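Local atomic coordinates of NADH oxidoreductase (Mesorhizobium loti, PDB entry 3PI7), a protein that probably binds NADPH and acts as an NAD(P)H-dependent oxidoreductase, as its quinone reductase-like relatives of the medium-chain family do. Residues Leu30-Glu34 with Ala330-Pro335. Residues are numbered along the deposited sequence; the frame is centred on the assembly and turned at random.
Sequences LEAME and AIAWVP
The carbonyl oxygen of I331 is reached from the loop by one water, which lies 2.7 Å from I331 O. The same water accepts the backbone N-H of M33, with M33 N 2.9 Å away. E34 OE1 is its third partner, at 2.6 Å, so backbone and carboxylate of the loop meet the helix through one molecule. The case illustrates what proline does inside a helix: P335 has no N-H to return to I331 O one turn earlier; the helix is kinked here, where the N of A332 also lacks its bond to the preceding turn. The same oxygen also lies against the side chain of M33, a selenomethionine, whose CB is 3.2 Å from I331 O.

The chain of M33 then crosses P335 at an angle. M33 CG leaves anti to its carbonyl carbon (chi1 -64°) and presses on P335 CD at 3.5 Å, a tight carbon pair. Sharp bends at chi2 (-93°) and chi3 (-88°) carry M33 SE across V334 and bring M33 CE to 3.4 Å from A330 O, which already accepts the helix bond from V334 N. Farther along, P335 CB sits 3.5 Å from L30 O, and a second water donates to both L30 O and P335 O. E34 folds back at chi2, laying its carboxylate beside the I331 branch methyl, with E34 OE2 3.6 Å from I331 CG2. A third water links E34 OE2 to A332 O, the latter bond being weak.

The loop belongs to the connection between the antiparallel strands 10-16 and 37-43, which also carries the potassium site at D19 and Y21. Here it packs on helix 327-338, the helix of a beta-alpha-beta crossover between parallel strands 323-326 and 345-348. L14 of strand 10-16 touches M33, A330 and I331, while helix 63-69 meets L30 through V66 and I69.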
loop_
_atom_site.group_PDB
_atom_site.type_symbol
_atom_site.label_atom_id
_atom_site.label_comp_id
_atom_site.label_asym_id
_atom_site.label_seq_id
_atom_site.Cartn_x
_atom_site.Cartn_y
_atom_site.Cartn_z
ATOM N N LEU A 30 27.762 -5.456 0.033
ATOM C CA LEU A 30 28.565 -6.472 -0.646
ATOM C C LEU A 30 29.917 -6.466 0.014
ATOM O O LEU A 30 30.743 -5.593 -0.254
ATOM C CB LEU A 30 28.657 -6.234 -2.155
ATOM C CG LEU A 30 29.343 -7.362 -2.935
ATOM C CD1 LEU A 30 28.474 -8.630 -2.974
ATOM C CD2 LEU A 30 29.738 -6.902 -4.301
ATOM N N GLU A 31 30.069 -7.370 0.962
ATOM C CA GLU A 31 31.234 -7.532 1.795
ATOM C C GLU A 31 32.380 -8.215 1.020
ATOM O O GLU A 31 33.552 -7.943 1.276
ATOM C CB GLU A 31 30.841 -8.324 3.082
ATOM C CG GLU A 31 30.448 -9.799 2.927
ATOM C CD GLU A 31 29.187 -10.221 2.179
ATOM O OE1 GLU A 31 28.428 -9.351 1.695
ATOM O OE2 GLU A 31 28.966 -11.449 2.071
ATOM N N ALA A 32 32.030 -9.129 0.109
ATOM C CA ALA A 32 32.961 -9.902 -0.709
ATOM C C ALA A 32 32.257 -10.433 -1.954
ATOM O O ALA A 32 31.035 -10.627 -1.932
ATOM C CB ALA A 32 33.541 -11.061 0.097
HETATM N N MSE A 33 33.032 -10.696 -3.028
HETATM C CA MSE A 33 32.466 -11.257 -4.249
HETATM C C MSE A 33 32.553 -12.781 -4.263
HETATM O O MSE A 33 31.695 -13.436 -4.849
HETATM C CB MSE A 33 33.214 -10.715 -5.482
HETATM C CG MSE A 33 33.062 -9.236 -5.652
HETATM SE SE MSE A 33 31.617 -8.809 -6.774
HETATM C CE MSE A 33 32.460 -8.832 -8.520
ATOM N N GLU A 34 33.600 -13.348 -3.619
ATOM C CA GLU A 34 33.902 -14.782 -3.646
ATOM C C GLU A 34 32.771 -15.683 -3.191
ATOM O O GLU A 34 32.693 -16.787 -3.733
ATOM C CB GLU A 34 35.164 -15.104 -2.848
ATOM C CG GLU A 34 36.415 -14.457 -3.421
ATOM C CD GLU A 34 36.714 -13.040 -2.962
ATOM O OE1 GLU A 34 35.864 -12.415 -2.284
ATOM O OE2 GLU A 34 37.790 -12.532 -3.347
ATOM N N ALA A 330 37.807 -7.735 -10.782
ATOM C CA ALA A 330 36.485 -7.514 -10.229
ATOM C C ALA A 330 36.180 -8.329 -8.960
ATOM O O ALA A 330 35.657 -7.762 -7.998
ATOM C CB ALA A 330 35.430 -7.777 -11.289
ATOM N N ILE A 331 36.511 -9.633 -8.943
ATOM C CA ILE A 331 36.214 -10.475 -7.767
ATOM C C ILE A 331 36.912 -9.906 -6.553
ATOM O O ILE A 331 36.311 -9.747 -5.484
ATOM C CB ILE A 331 36.602 -11.970 -8.017
ATOM C CG1 ILE A 331 35.734 -12.586 -9.144
ATOM C CG2 ILE A 331 36.519 -12.819 -6.723
ATOM C CD1 ILE A 331 34.316 -12.729 -8.859
ATOM N N ALA A 332 38.171 -9.537 -6.729
ATOM C CA ALA A 332 38.929 -9.038 -5.608
ATOM C C ALA A 332 38.553 -7.640 -5.177
ATOM O O ALA A 332 38.486 -7.413 -3.976
ATOM C CB ALA A 332 40.422 -9.069 -5.929
ATOM N N TRP A 333 38.323 -6.700 -6.111
ATOM C CA TRP A 333 38.231 -5.299 -5.710
ATOM C C TRP A 333 36.940 -4.556 -5.951
ATOM O O TRP A 333 36.858 -3.386 -5.547
ATOM C CB TRP A 333 39.396 -4.512 -6.345
ATOM C CG TRP A 333 40.729 -5.166 -6.119
ATOM C CD1 TRP A 333 41.569 -5.645 -7.076
ATOM C CD2 TRP A 333 41.294 -5.561 -4.852
ATOM N NE1 TRP A 333 42.646 -6.271 -6.492
ATOM C CE2 TRP A 333 42.518 -6.205 -5.127
ATOM C CE3 TRP A 333 40.906 -5.386 -3.504
ATOM C CZ2 TRP A 333 43.341 -6.718 -4.111
ATOM C CZ3 TRP A 333 41.708 -5.915 -2.502
ATOM C CH2 TRP A 333 42.922 -6.548 -2.806
ATOM N N VAL A 334 35.925 -5.180 -6.550
ATOM C CA VAL A 334 34.653 -4.462 -6.675
ATOM C C VAL A 334 34.106 -4.119 -5.229
ATOM O O VAL A 334 33.730 -2.975 -5.037
ATOM C CB VAL A 334 33.632 -5.225 -7.538
ATOM C CG1 VAL A 334 32.196 -4.875 -7.160
ATOM C CG2 VAL A 334 33.894 -4.968 -9.022
ATOM N N PRO A 335 34.100 -5.010 -4.206
ATOM C CA PRO A 335 33.541 -4.607 -2.897
ATOM C C PRO A 335 34.230 -3.390 -2.290
ATOM O O PRO A 335 33.548 -2.539 -1.726
ATOM C CB PRO A 335 33.721 -5.851 -2.026
ATOM C CG PRO A 335 33.710 -6.961 -2.981
ATOM C CD PRO A 335 34.490 -6.433 -4.172
HETATM O O HOH W 1 31.036 -3.152 -0.842
HETATM O O HOH W 2 35.816 -9.889 -2.794
HETATM O O HOH W 3 38.778 -10.330 -2.122
#